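Local coordinates for protein rutinosidase (Aspergillus niger, PDB 6I1A) that hydrolyses glycosides such as rutinosides as a secreted family 5 glycosyl hydrolase, and probably also releases glucose from the ends of beta-1,3-glucans, at residues S13-R18 with N129-I134; G28-Q33 with T73-A78; D79-A84 with A121-K126; N176-S181 with Q185-E190. One frame throughout, in Å; residues are numbered along the deposited sequence.

In the fold
Contact 1 closes the longest loop, bringing the N-terminal residues 13-18 against the start of strand 131-136. Contacts 2 and 3 are nested inside that loop. Contact 2 joins the loop after strand 22-26 to the lead-in of helix 77-85, and contact 3, which opens after contact 2 has closed, packs that helix on helix 113-128. Contact 4 follows in series, a short closure between the end of helix 161-179 and strand 187-190. The strands of contacts 1 and 4 are neighbours in the sheet, and just before the second strand S186 O probably accepts from I132 N. Contact 3 touches contact 4 where I125 meets Y187. Together they tie N-terminal segment, barrel strands and outer helices.

Contact 1: S13-R18 with N129-I134; sequences SYIDWR and NMHIII. With EDO (1,2-ethanediol), chain J.
I15 drives its delta methyl onto a face of the H131 imidazole. CD1 of I15 lies 3.6 Å from the centroid of the H131 ring, only 14° off the ring normal, a CH-pi contact that suits a branched, flexible aliphatic chain. CG1 of I15 sits between its own backbone N and carbonyl carbon (chi1 75°), and this turn of the chain brings CG1 as well as CD1 against the ring, with CG1 3.7 Å from H131 CE1. The same methyl also lies over a face of W17, so it is wedged beside two aromatic groups. W17 and H131 meet obliquely, their planes 84° apart, W17 CZ2 being 4.1 Å from H131 CD2; beyond them I133 CD1 makes a looser approach to the indole. In the TIM barrel of this family, the segment before strand 22-26 here lies against the beginning of strand 131-136, where W17 also reaches P238, P298 and F300. Both buried aromatics have a polar partner in T188, whose OG1 is hydrogen-bonded to W17 NE1 and to H131 NE2. The solvent side is much looser. D16 OD1 accepts a 2.9 Å hydrogen bond from R18 N in an Asx turn, and also takes a 2.7 Å hydrogen bond from O2 of a 1,2-ethanediol, probably from the crystallisation liquor. That diol oxygen lies at the edge of the R18 guanidinium, 3.2 Å from NE of R18.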
loop_
_atom_site.group_PDB
_atom_site.type_symbol
_atom_site.label_atom_id
_atom_site.label_comp_id
_atom_site.label_asym_id
_atom_site.label_seq_id
_atom_site.Cartn_x
_atom_site.Cartn_y
_atom_site.Cartn_z
ATOM N N SER A 13 14.277 -36.180 10.452
ATOM C CA SER A 13 12.794 -36.202 10.545
ATOM C C SER A 13 12.240 -34.805 10.868
ATOM O O SER A 13 11.072 -34.619 10.653
ATOM C CB SER A 13 12.336 -37.200 11.546
ATOM O OG SER A 13 13.054 -37.015 12.754
ATOM N N TYR A 14 13.064 -33.839 11.283
ATOM C CA TYR A 14 12.575 -32.435 11.473
ATOM C C TYR A 14 12.442 -31.773 10.106
ATOM O O TYR A 14 13.139 -32.098 9.140
ATOM C CB TYR A 14 13.493 -31.604 12.385
ATOM C CG TYR A 14 13.469 -32.046 13.811
ATOM C CD1 TYR A 14 14.246 -33.118 14.287
ATOM C CD2 TYR A 14 12.691 -31.407 14.755
ATOM C CE1 TYR A 14 14.230 -33.501 15.621
ATOM C CE2 TYR A 14 12.628 -31.811 16.078
ATOM C CZ TYR A 14 13.447 -32.833 16.556
ATOM O OH TYR A 14 13.342 -33.176 17.876
ATOM N N ILE A 15 11.590 -30.762 10.004
ATOM C CA ILE A 15 11.430 -30.156 8.658
ATOM C C ILE A 15 12.396 -29.005 8.473
ATOM O O ILE A 15 12.785 -28.292 9.466
ATOM C CB ILE A 15 9.974 -29.785 8.376
ATOM C CG1 ILE A 15 9.551 -28.538 9.127
ATOM C CG2 ILE A 15 9.045 -30.985 8.656
ATOM C CD1 ILE A 15 8.302 -27.900 8.468
ATOM N N ASP A 16 12.770 -28.817 7.224
ATOM C CA ASP A 16 13.544 -27.681 6.758
ATOM C C ASP A 16 12.573 -26.797 5.992
ATOM O O ASP A 16 12.136 -27.181 4.941
ATOM C CB ASP A 16 14.695 -28.116 5.861
ATOM C CG ASP A 16 15.561 -26.982 5.420
ATOM O OD1 ASP A 16 15.213 -25.824 5.584
ATOM O OD2 ASP A 16 16.662 -27.281 4.890
ATOM N N TRP A 17 12.175 -25.676 6.588
ATOM C CA TRP A 17 11.195 -24.799 5.910
ATOM C C TRP A 17 11.716 -24.312 4.560
ATOM O O TRP A 17 10.944 -23.699 3.803
ATOM C CB TRP A 17 10.812 -23.632 6.825
ATOM C CG TRP A 17 9.660 -23.972 7.718
ATOM C CD1 TRP A 17 9.678 -24.276 9.053
ATOM C CD2 TRP A 17 8.271 -24.009 7.340
ATOM N NE1 TRP A 17 8.429 -24.551 9.514
ATOM C CE2 TRP A 17 7.533 -24.342 8.490
ATOM C CE3 TRP A 17 7.561 -23.799 6.131
ATOM C CZ2 TRP A 17 6.146 -24.521 8.477
ATOM C CZ3 TRP A 17 6.184 -23.943 6.126
ATOM C CH2 TRP A 17 5.477 -24.236 7.306
ATOM N N ARG A 18 13.018 -24.400 4.262
ATOM C CA ARG A 18 13.527 -23.993 2.943
ATOM C C ARG A 18 13.074 -24.966 1.854
ATOM O O ARG A 18 13.073 -24.554 0.674
ATOM C CB ARG A 18 15.060 -23.843 2.971
ATOM C CG ARG A 18 15.522 -22.638 3.761
ATOM C CD ARG A 18 17.053 -22.616 3.960
ATOM N NE ARG A 18 17.478 -21.578 4.916
ATOM C CZ ARG A 18 17.435 -20.318 4.630
ATOM N NH1 ARG A 18 17.087 -19.907 3.413
ATOM N NH2 ARG A 18 17.806 -19.407 5.527
ATOM N N ASN A 129 0.192 -37.480 9.215
ATOM C CA ASN A 129 1.536 -36.884 9.275
ATOM C C ASN A 129 1.466 -35.362 8.973
ATOM O O ASN A 129 2.370 -34.829 8.307
ATOM C CB ASN A 129 2.538 -37.563 8.356
ATOM C CG ASN A 129 3.963 -37.175 8.712
ATOM O OD1 ASN A 129 4.239 -36.874 9.877
ATOM N ND2 ASN A 129 4.840 -37.177 7.730
ATOM N N MET A 130 0.385 -34.709 9.386
ATOM C CA MET A 130 0.288 -33.232 9.216
ATOM C C MET A 130 1.381 -32.540 10.060
ATOM O O MET A 130 1.761 -33.089 11.131
ATOM C CB MET A 130 -1.072 -32.694 9.625
ATOM C CG MET A 130 -2.207 -33.222 8.718
ATOM S SD MET A 130 -3.660 -32.234 8.915
ATOM C CE MET A 130 -4.840 -33.208 7.952
ATOM N N HIS A 131 1.799 -31.359 9.610
ATOM C CA HIS A 131 2.698 -30.460 10.407
ATOM C C HIS A 131 1.829 -29.494 11.194
ATOM O O HIS A 131 0.802 -29.069 10.632
ATOM C CB HIS A 131 3.707 -29.751 9.510
ATOM C CG HIS A 131 4.840 -29.092 10.257
ATOM N ND1 HIS A 131 5.854 -29.810 10.842
ATOM C CD2 HIS A 131 5.019 -27.782 10.628
ATOM C CE1 HIS A 131 6.670 -28.960 11.458
ATOM N NE2 HIS A 131 6.180 -27.751 11.372
ATOM N N ILE A 132 2.192 -29.187 12.422
ATOM C CA ILE A 132 1.411 -28.366 13.340
ATOM C C ILE A 132 2.173 -27.079 13.610
ATOM O O ILE A 132 3.293 -27.159 14.152
ATOM C CB ILE A 132 1.085 -29.101 14.639
ATOM C CG1 ILE A 132 0.523 -30.516 14.413
ATOM C CG2 ILE A 132 0.183 -28.276 15.490
ATOM C CD1 ILE A 132 -0.862 -30.545 13.745
ATOM N N ILE A 133 1.556 -25.941 13.376
ATOM C CA ILE A 133 2.088 -24.637 13.835
ATOM C C ILE A 133 1.334 -24.205 15.086
ATOM O O ILE A 133 0.112 -24.030 15.015
ATOM C CB ILE A 133 1.973 -23.549 12.787
ATOM C CG1 ILE A 133 2.729 -23.925 11.512
ATOM C CG2 ILE A 133 2.398 -22.168 13.307
ATOM C CD1 ILE A 133 2.269 -23.147 10.294
ATOM N N ILE A 134 2.002 -24.096 16.245
ATOM C CA ILE A 134 1.372 -23.619 17.471
ATOM C C ILE A 134 1.616 -22.104 17.562
ATOM O O ILE A 134 2.795 -21.675 17.617
ATOM C CB ILE A 134 1.847 -24.347 18.745
ATOM C CG1 ILE A 134 1.586 -25.851 18.660
ATOM C CG2 ILE A 134 1.197 -23.703 19.958
ATOM C CD1 ILE A 134 2.214 -26.619 19.810
HETATM C C1 EDO J . 14.643 -22.660 8.007
HETATM O O1 EDO J . 15.145 -21.401 7.832
HETATM C C2 EDO J . 15.744 -23.703 8.151
HETATM O O2 EDO J . 16.550 -23.862 6.968
#

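Contact 2: G28-Q33 with T73-A78; sequences GGWLEQ and TLITKA. Unlike the reference sequence in segment 73-78: L74 (reference Trp).
W30 and I75 form the apolar centre of this contact, through a CH-pi interaction: I75 CB stands 3.8 Å from the centroid of the five-membered ring of W30, 11° off its normal. The two side chains cross at about a right angle, and CG1 of I75 continues the cover to 3.7 Å from W30 CG. On the opposite face of the indole lies L31 CD2, so the flat ring is held between two aliphatic groups. Aliphatic packing adds L74, a tryptophan in the reference sequence. Its CG is anti to the backbone N (chi1 -176°), which brings CD2 to 3.7 Å from W30 CA and, tightly, to 3.2 Å from G29 O.

The residues 28-33 form the loop that leaves the C-terminal end of strand 22-26 in the TIM barrel, while 73-78 lead from helix 63-73 into helix 77-85; the indole thus packs a beta-alpha loop against the linker that leads into a surrounding helix.

Hydrogen bonds fix the backbones on either side of this packing. Indole NE1 of W30 is satisfied by Y71 O. G29, whose positive phi suits glycine, gives its N-H to E32 OE1 at 2.9 Å, almost straight. Q33 NE2 bonds W30 O at 2.9 Å, coming from above the carbonyl plane but close to its own amide plane. At the helix start T76 is the N-cap: its OG1 takes a weak bond from A78 N, 3.3 Å away, while T76 N binds D79 OD2.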
loop_
_atom_site.group_PDB
_atom_site.type_symbol
_atom_site.label_atom_id
_atom_site.label_comp_id
_atom_site.label_asym_id
_atom_site.label_seq_id
_atom_site.Cartn_x
_atom_site.Cartn_y
_atom_site.Cartn_z
ATOM N N GLY A 28 -8.915 -21.471 13.472
ATOM C CA GLY A 28 -9.263 -20.263 14.185
ATOM C C GLY A 28 -10.629 -20.318 14.820
ATOM O O GLY A 28 -11.462 -21.148 14.462
ATOM N N GLY A 29 -10.905 -19.425 15.766
ATOM C CA GLY A 29 -12.212 -19.348 16.392
ATOM C C GLY A 29 -12.504 -20.524 17.276
ATOM O O GLY A 29 -13.657 -20.690 17.693
ATOM N N TRP A 30 -11.489 -21.297 17.617
ATOM C CA TRP A 30 -11.631 -22.576 18.373
ATOM C C TRP A 30 -11.100 -22.368 19.789
ATOM O O TRP A 30 -11.897 -22.379 20.757
ATOM C CB TRP A 30 -10.939 -23.697 17.649
ATOM C CG TRP A 30 -10.913 -25.004 18.385
ATOM C CD1 TRP A 30 -11.904 -25.569 19.163
ATOM C CD2 TRP A 30 -9.843 -25.955 18.376
ATOM N NE1 TRP A 30 -11.504 -26.790 19.641
ATOM C CE2 TRP A 30 -10.233 -27.061 19.173
ATOM C CE3 TRP A 30 -8.579 -25.983 17.791
ATOM C CZ2 TRP A 30 -9.397 -28.160 19.336
ATOM C CZ3 TRP A 30 -7.768 -27.056 18.004
ATOM C CH2 TRP A 30 -8.166 -28.151 18.738
ATOM N N LEU A 31 -9.804 -22.127 19.901
ATOM C CA LEU A 31 -9.144 -21.846 21.193
ATOM C C LEU A 31 -8.976 -20.341 21.445
ATOM O O LEU A 31 -8.584 -19.970 22.555
ATOM C CB LEU A 31 -7.810 -22.596 21.263
ATOM C CG LEU A 31 -7.914 -24.090 21.000
ATOM C CD1 LEU A 31 -6.552 -24.781 21.090
ATOM C CD2 LEU A 31 -8.927 -24.757 21.964
ATOM N N GLU A 32 -9.300 -19.498 20.476
ATOM C CA GLU A 32 -9.396 -18.047 20.640
ATOM C C GLU A 32 -10.688 -17.599 19.959
ATOM O O GLU A 32 -10.967 -18.165 18.858
ATOM C CB GLU A 32 -8.161 -17.358 20.048
ATOM C CG GLU A 32 -7.813 -17.684 18.588
ATOM C CD GLU A 32 -8.541 -16.919 17.513
ATOM O OE1 GLU A 32 -8.801 -17.508 16.468
ATOM O OE2 GLU A 32 -8.753 -15.690 17.700
ATOM N N GLN A 33 -11.377 -16.647 20.526
ATOM C CA GLN A 33 -12.774 -16.355 20.056
ATOM C C GLN A 33 -12.786 -14.982 19.389
ATOM O O GLN A 33 -12.148 -14.040 19.876
ATOM C CB GLN A 33 -13.759 -16.363 21.238
ATOM C CG GLN A 33 -13.620 -17.592 22.134
ATOM C CD GLN A 33 -13.661 -18.884 21.385
ATOM O OE1 GLN A 33 -14.387 -19.085 20.383
ATOM N NE2 GLN A 33 -12.885 -19.861 21.850
ATOM N N THR A 73 -16.313 -29.268 21.088
ATOM C CA THR A 73 -17.268 -29.550 20.004
ATOM C C THR A 73 -16.970 -28.867 18.677
ATOM O O THR A 73 -17.356 -29.435 17.649
ATOM C CB THR A 73 -18.674 -29.200 20.446
ATOM O OG1 THR A 73 -18.751 -27.814 20.751
ATOM C CG2 THR A 73 -19.132 -30.083 21.587
ATOM N N LEU A 74 -16.305 -27.727 18.631
ATOM C CA LEU A 74 -16.213 -26.985 17.344
ATOM C C LEU A 74 -15.304 -27.717 16.363
ATOM O O LEU A 74 -15.632 -27.811 15.168
ATOM C CB LEU A 74 -15.681 -25.574 17.582
ATOM C CG LEU A 74 -15.625 -24.690 16.332
ATOM C CD1 LEU A 74 -17.022 -24.202 15.901
ATOM C CD2 LEU A 74 -14.737 -23.478 16.525
ATOM N N ILE A 75 -14.125 -28.152 16.825
ATOM C CA ILE A 75 -13.132 -28.882 15.988
ATOM C C ILE A 75 -12.968 -30.267 16.545
ATOM O O ILE A 75 -12.567 -30.435 17.707
ATOM C CB ILE A 75 -11.770 -28.162 15.870
ATOM C CG1 ILE A 75 -11.950 -26.768 15.280
ATOM C CG2 ILE A 75 -10.754 -29.021 15.123
ATOM C CD1 ILE A 75 -12.407 -26.711 13.844
ATOM N N THR A 76 -13.283 -31.287 15.746
ATOM C CA THR A 76 -13.159 -32.684 16.172
ATOM C C THR A 76 -12.346 -33.472 15.167
ATOM O O THR A 76 -11.898 -32.964 14.140
ATOM C CB THR A 76 -14.560 -33.303 16.362
ATOM O OG1 THR A 76 -15.077 -33.442 15.037
ATOM C CG2 THR A 76 -15.458 -32.472 17.247
ATOM N N LYS A 77 -12.110 -34.734 15.449
ATOM C CA LYS A 77 -11.390 -35.613 14.507
ATOM C C LYS A 77 -12.090 -35.648 13.150
ATOM O O LYS A 77 -11.390 -35.726 12.130
ATOM C CB LYS A 77 -11.284 -36.998 15.127
ATOM C CG LYS A 77 -10.324 -37.056 16.289
ATOM C CD LYS A 77 -10.381 -38.390 16.932
ATOM C CE LYS A 77 -9.535 -38.431 18.169
ATOM N NZ LYS A 77 -9.569 -39.811 18.686
ATOM N N ALA A 78 -13.426 -35.564 13.121
ATOM C CA ALA A 78 -14.195 -35.516 11.861
ATOM C C ALA A 78 -13.726 -34.320 11.007
ATOM O O ALA A 78 -13.627 -34.508 9.773
ATOM C CB ALA A 78 -15.685 -35.409 12.153
#

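Contact 3: D79-A84 with A121-K126; sequences DIDKLA and ADYAIK
Y123 reaches across from helix 121-126 to D81 and I80 of helix 79-84. Its CB points toward the other helix, and with CG anti to the backbone N (chi1 179°) the ring is carried into the gap; there CG packs on the aliphatic part of K77. Further out, CD2 of Y123 meets I80 CG2 at 3.9 Å, with I80 at the edge of the ring rather than over a face. CE2 comes next, 3.3 Å from D81 OD1, and the hydroxyl at the tip gives D81 OD1 a 2.6 Å hydrogen bond, using the syn lone pair of that oxygen; carboxylate and ring planes are 65° apart. Beyond the ring edge, the same I80 CG2 touches A124 CB at 3.8 Å, where a small alanine lets the backbones approach, I80 and A124 being nearest in register. The short axes lie 10.4 Å apart and cross at -36°, joining two successive outer helices of the TIM barrel, with L91 of strand 90-95 under both I80 and A124. D81 OD1 is also hydrogen-bonded to Y128 OH. Two phenol groups at one oxygen would be expected to stabilise negative charge there and favour the ionised carboxylate at this partly exposed edge of the helix pair.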
loop_
_atom_site.group_PDB
_atom_site.type_symbol
_atom_site.label_atom_id
_atom_site.label_comp_id
_atom_site.label_asym_id
_atom_site.label_seq_id
_atom_site.Cartn_x
_atom_site.Cartn_y
_atom_site.Cartn_z
ATOM N N ASP A 79 -13.489 -33.157 11.636
ATOM C CA ASP A 79 -12.969 -31.986 10.895
ATOM C C ASP A 79 -11.604 -32.306 10.302
ATOM O O ASP A 79 -11.311 -31.992 9.098
ATOM C CB ASP A 79 -12.927 -30.733 11.766
ATOM C CG ASP A 79 -14.314 -30.330 12.183
ATOM O OD1 ASP A 79 -15.094 -29.879 11.302
ATOM O OD2 ASP A 79 -14.649 -30.509 13.367
ATOM N N ILE A 80 -10.714 -32.939 11.053
ATOM C CA ILE A 80 -9.381 -33.302 10.531
ATOM C C ILE A 80 -9.505 -34.244 9.341
ATOM O O ILE A 80 -8.807 -34.104 8.357
ATOM C CB ILE A 80 -8.481 -33.882 11.632
ATOM C CG1 ILE A 80 -8.463 -32.940 12.848
ATOM C CG2 ILE A 80 -7.089 -34.205 11.113
ATOM C CD1 ILE A 80 -8.216 -31.468 12.545
ATOM N N ASP A 81 -10.402 -35.258 9.427
ATOM C CA ASP A 81 -10.617 -36.154 8.279
ATOM C C ASP A 81 -11.121 -35.404 7.051
ATOM O O ASP A 81 -10.612 -35.662 5.938
ATOM C CB ASP A 81 -11.605 -37.254 8.665
ATOM C CG ASP A 81 -11.089 -38.212 9.725
ATOM O OD1 ASP A 81 -9.864 -38.425 9.821
ATOM O OD2 ASP A 81 -11.946 -38.795 10.425
ATOM N N LYS A 82 -12.032 -34.480 7.244
ATOM C CA LYS A 82 -12.552 -33.699 6.082
ATOM C C LYS A 82 -11.438 -32.848 5.468
ATOM O O LYS A 82 -11.225 -32.810 4.236
ATOM C CB LYS A 82 -13.680 -32.812 6.520
ATOM C CG LYS A 82 -14.289 -32.072 5.332
ATOM C CD LYS A 82 -15.366 -31.187 5.689
ATOM C CE LYS A 82 -16.481 -31.785 6.529
ATOM N NZ LYS A 82 -17.438 -30.736 6.986
ATOM N N LEU A 83 -10.661 -32.179 6.326
ATOM C CA LEU A 83 -9.532 -31.363 5.825
ATOM C C LEU A 83 -8.530 -32.229 5.077
ATOM O O LEU A 83 -8.037 -31.837 4.001
ATOM C CB LEU A 83 -8.903 -30.664 7.042
ATOM C CG LEU A 83 -9.775 -29.604 7.689
ATOM C CD1 LEU A 83 -9.227 -29.188 9.044
ATOM C CD2 LEU A 83 -9.963 -28.398 6.796
ATOM N N ALA A 84 -8.154 -33.395 5.600
ATOM C CA ALA A 84 -7.228 -34.311 4.938
ATOM C C ALA A 84 -7.775 -34.725 3.560
ATOM O O ALA A 84 -7.020 -34.794 2.588
ATOM C CB ALA A 84 -7.000 -35.537 5.791
ATOM N N ALA A 121 -4.029 -32.492 17.523
ATOM C CA ALA A 121 -2.698 -32.537 16.905
ATOM C C ALA A 121 -2.222 -33.990 16.805
ATOM O O ALA A 121 -1.688 -34.397 15.741
ATOM C CB ALA A 121 -1.739 -31.664 17.719
ATOM N N ASP A 122 -2.366 -34.745 17.899
ATOM C CA ASP A 122 -1.885 -36.156 17.894
ATOM C C ASP A 122 -2.647 -36.938 16.807
ATOM O O ASP A 122 -1.987 -37.731 16.115
ATOM C CB ASP A 122 -2.126 -36.835 19.224
ATOM C CG ASP A 122 -1.174 -36.430 20.346
ATOM O OD1 ASP A 122 -0.358 -35.547 20.104
ATOM O OD2 ASP A 122 -1.398 -36.865 21.478
ATOM N N TYR A 123 -3.941 -36.690 16.662
ATOM C CA TYR A 123 -4.754 -37.420 15.654
ATOM C C TYR A 123 -4.246 -37.068 14.266
ATOM O O TYR A 123 -4.048 -37.922 13.362
ATOM C CB TYR A 123 -6.231 -37.104 15.818
ATOM C CG TYR A 123 -7.060 -37.824 14.783
ATOM C CD1 TYR A 123 -7.318 -39.180 14.901
ATOM C CD2 TYR A 123 -7.543 -37.179 13.652
ATOM C CE1 TYR A 123 -8.044 -39.866 13.918
ATOM C CE2 TYR A 123 -8.296 -37.827 12.693
ATOM C CZ TYR A 123 -8.515 -39.190 12.811
ATOM O OH TYR A 123 -9.277 -39.863 11.882
ATOM N N ALA A 124 -4.049 -35.771 14.012
ATOM C CA ALA A 124 -3.572 -35.276 12.712
ATOM C C ALA A 124 -2.186 -35.818 12.360
ATOM O O ALA A 124 -1.901 -36.143 11.196
ATOM C CB ALA A 124 -3.627 -33.762 12.698
ATOM N N ILE A 125 -1.272 -35.890 13.345
ATOM C CA ILE A 125 0.085 -36.389 13.112
ATOM C C ILE A 125 0.030 -37.906 12.890
ATOM O O ILE A 125 0.612 -38.366 11.896
ATOM C CB ILE A 125 0.963 -36.023 14.334
ATOM C CG1 ILE A 125 1.217 -34.512 14.400
ATOM C CG2 ILE A 125 2.275 -36.751 14.281
ATOM C CD1 ILE A 125 1.638 -34.040 15.790
ATOM N N LYS A 126 -0.599 -38.616 13.799
ATOM C CA LYS A 126 -0.595 -40.110 13.698
ATOM C C LYS A 126 -1.311 -40.567 12.435
ATOM O O LYS A 126 -0.800 -41.506 11.748
ATOM C CB LYS A 126 -1.283 -40.702 14.915
#

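Contact 4: N176-S181 with Q185-E190; sequences NFIQTS and QSYTLE
I178 and Y187 slide past each other in opposite directions, the isoleucine's bulk filling the hollow beside the root of the tyrosine. CG1 of I178 rests 3.7 Å from Y187 CB, and CD1 runs on to L189 CB at 4.3 Å, so one branched side chain spans two residues of the strand that face the same way. The Y187 ring is in turn a flat wedge entering a notch at the helix end. Its CE2 side meets F177, whose CE1 comes within 4.1 Å with the phenylalanine ring edge-on; its CE1 side meets S181, whose OG approaches Y187 CE1 at 3.4 Å. This is the helix-to-strand return of a beta-alpha-beta crossover in the TIM barrel, running from strand 131-136 through helix 161-179 to the neighbouring parallel strand 187-190. A small residue suits the turn: S181 OG, placed between backbone N and carbonyl carbon (chi1 69°), folds back to donate to I178 O at 2.7 Å and also bonds S183 N. At the tip of the wedge, Y187 OH donates to a water 2.7 Å away, which gives a hydrogen to S181 O, linking the tyrosine to the turn after the helix; I125 and A121 of helix 113-128 lie against the same tyrosine.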
loop_
_atom_site.group_PDB
_atom_site.type_symbol
_atom_site.label_atom_id
_atom_site.label_comp_id
_atom_site.label_asym_id
_atom_site.label_seq_id
_atom_site.Cartn_x
_atom_site.Cartn_y
_atom_site.Cartn_z
ATOM N N ASN A 176 7.933 -26.895 26.084
ATOM C CA ASN A 176 7.742 -28.149 26.886
ATOM C C ASN A 176 6.659 -29.026 26.251
ATOM O O ASN A 176 6.810 -30.248 26.160
ATOM C CB ASN A 176 7.375 -27.855 28.341
ATOM C CG ASN A 176 7.217 -29.101 29.176
ATOM O OD1 ASN A 176 8.235 -29.789 29.403
ATOM N ND2 ASN A 176 6.000 -29.397 29.594
ATOM N N PHE A 177 5.562 -28.423 25.767
ATOM C CA PHE A 177 4.498 -29.197 25.086
ATOM C C PHE A 177 5.111 -29.935 23.881
ATOM O O PHE A 177 4.811 -31.127 23.666
ATOM C CB PHE A 177 3.415 -28.212 24.659
ATOM C CG PHE A 177 2.246 -28.857 23.944
ATOM C CD1 PHE A 177 2.329 -29.163 22.593
ATOM C CD2 PHE A 177 1.071 -29.099 24.612
ATOM C CE1 PHE A 177 1.257 -29.758 21.933
ATOM C CE2 PHE A 177 -0.015 -29.700 23.962
ATOM C CZ PHE A 177 0.083 -30.019 22.644
ATOM N N ILE A 178 5.896 -29.238 23.080
ATOM C CA ILE A 178 6.485 -29.814 21.846
ATOM C C ILE A 178 7.440 -30.967 22.227
ATOM O O ILE A 178 7.392 -32.070 21.655
ATOM C CB ILE A 178 7.163 -28.750 20.992
ATOM C CG1 ILE A 178 6.123 -27.768 20.412
ATOM C CG2 ILE A 178 7.959 -29.418 19.901
ATOM C CD1 ILE A 178 6.712 -26.587 19.734
ATOM N N GLN A 179 8.289 -30.702 23.223
ATOM C CA GLN A 179 9.333 -31.703 23.604
ATOM C C GLN A 179 8.707 -32.935 24.233
ATOM O O GLN A 179 9.313 -34.037 24.104
ATOM C CB GLN A 179 10.243 -31.071 24.650
ATOM C CG GLN A 179 11.198 -30.058 24.074
ATOM C CD GLN A 179 12.177 -30.693 23.113
ATOM O OE1 GLN A 179 11.942 -30.773 21.931
ATOM N NE2 GLN A 179 13.342 -31.123 23.616
ATOM N N THR A 180 7.582 -32.836 24.892
ATOM C CA THR A 180 6.896 -33.982 25.558
ATOM C C THR A 180 5.751 -34.544 24.707
ATOM O O THR A 180 4.967 -35.390 25.185
ATOM C CB THR A 180 6.396 -33.582 26.929
ATOM O OG1 THR A 180 5.465 -32.511 26.887
ATOM C CG2 THR A 180 7.535 -33.182 27.852
ATOM N N SER A 181 5.658 -34.094 23.455
ATOM C CA SER A 181 4.536 -34.440 22.553
ATOM C C SER A 181 4.570 -35.882 22.065
ATOM O O SER A 181 3.545 -36.282 21.478
ATOM C CB SER A 181 4.530 -33.532 21.369
ATOM O OG SER A 181 5.597 -33.758 20.556
ATOM N N GLN A 185 9.258 -33.352 16.109
ATOM C CA GLN A 185 9.517 -33.077 14.709
ATOM C C GLN A 185 8.254 -32.579 13.952
ATOM O O GLN A 185 8.417 -32.113 12.848
ATOM C CB GLN A 185 10.123 -34.303 13.973
ATOM C CG GLN A 185 9.265 -35.553 13.929
ATOM C CD GLN A 185 9.386 -36.520 15.077
ATOM O OE1 GLN A 185 9.656 -36.154 16.230
ATOM N NE2 GLN A 185 9.114 -37.792 14.763
ATOM N N SER A 186 7.117 -32.698 14.585
ATOM C CA SER A 186 5.829 -32.360 13.902
ATOM C C SER A 186 5.444 -30.886 14.136
ATOM O O SER A 186 4.375 -30.488 13.653
ATOM C CB SER A 186 4.738 -33.213 14.381
ATOM O OG SER A 186 5.017 -34.604 14.057
ATOM N N TYR A 187 6.206 -30.074 14.855
ATOM C CA TYR A 187 5.738 -28.746 15.343
ATOM C C TYR A 187 6.669 -27.628 14.937
ATOM O O TYR A 187 7.940 -27.740 14.980
ATOM C CB TYR A 187 5.600 -28.744 16.849
ATOM C CG TYR A 187 4.572 -29.712 17.354
ATOM C CD1 TYR A 187 4.938 -31.039 17.641
ATOM C CD2 TYR A 187 3.245 -29.384 17.569
ATOM C CE1 TYR A 187 4.009 -31.962 18.113
ATOM C CE2 TYR A 187 2.324 -30.285 18.055
ATOM C CZ TYR A 187 2.698 -31.596 18.332
ATOM O OH TYR A 187 1.749 -32.439 18.806
ATOM N N THR A 188 6.052 -26.494 14.608
ATOM C CA THR A 188 6.689 -25.186 14.439
ATOM C C THR A 188 6.115 -24.255 15.493
ATOM O O THR A 188 4.916 -24.236 15.720
ATOM C CB THR A 188 6.533 -24.646 13.015
ATOM O OG1 THR A 188 7.313 -25.455 12.139
ATOM C CG2 THR A 188 6.866 -23.199 12.855
ATOM N N LEU A 189 6.973 -23.460 16.147
ATOM C CA LEU A 189 6.550 -22.545 17.211
ATOM C C LEU A 189 6.450 -21.117 16.670
ATOM O O LEU A 189 7.451 -20.564 16.149
ATOM C CB LEU A 189 7.611 -22.609 18.332
ATOM C CG LEU A 189 7.240 -21.989 19.654
ATOM C CD1 LEU A 189 8.127 -22.564 20.812
ATOM C CD2 LEU A 189 7.431 -20.536 19.624
ATOM N N GLU A 190 5.272 -20.515 16.789
ATOM C CA GLU A 190 5.020 -19.137 16.349
ATOM C C GLU A 190 4.687 -18.264 17.553
ATOM O O GLU A 190 3.585 -18.350 18.125
ATOM C CB GLU A 190 3.844 -19.079 15.362
ATOM C CG GLU A 190 3.663 -17.696 14.782
ATOM C CD GLU A 190 2.756 -17.638 13.587
ATOM O OE1 GLU A 190 1.819 -18.457 13.474
ATOM O OE2 GLU A 190 3.049 -16.799 12.690
HETATM O O HOH W 1 2.256 -35.124 19.082
#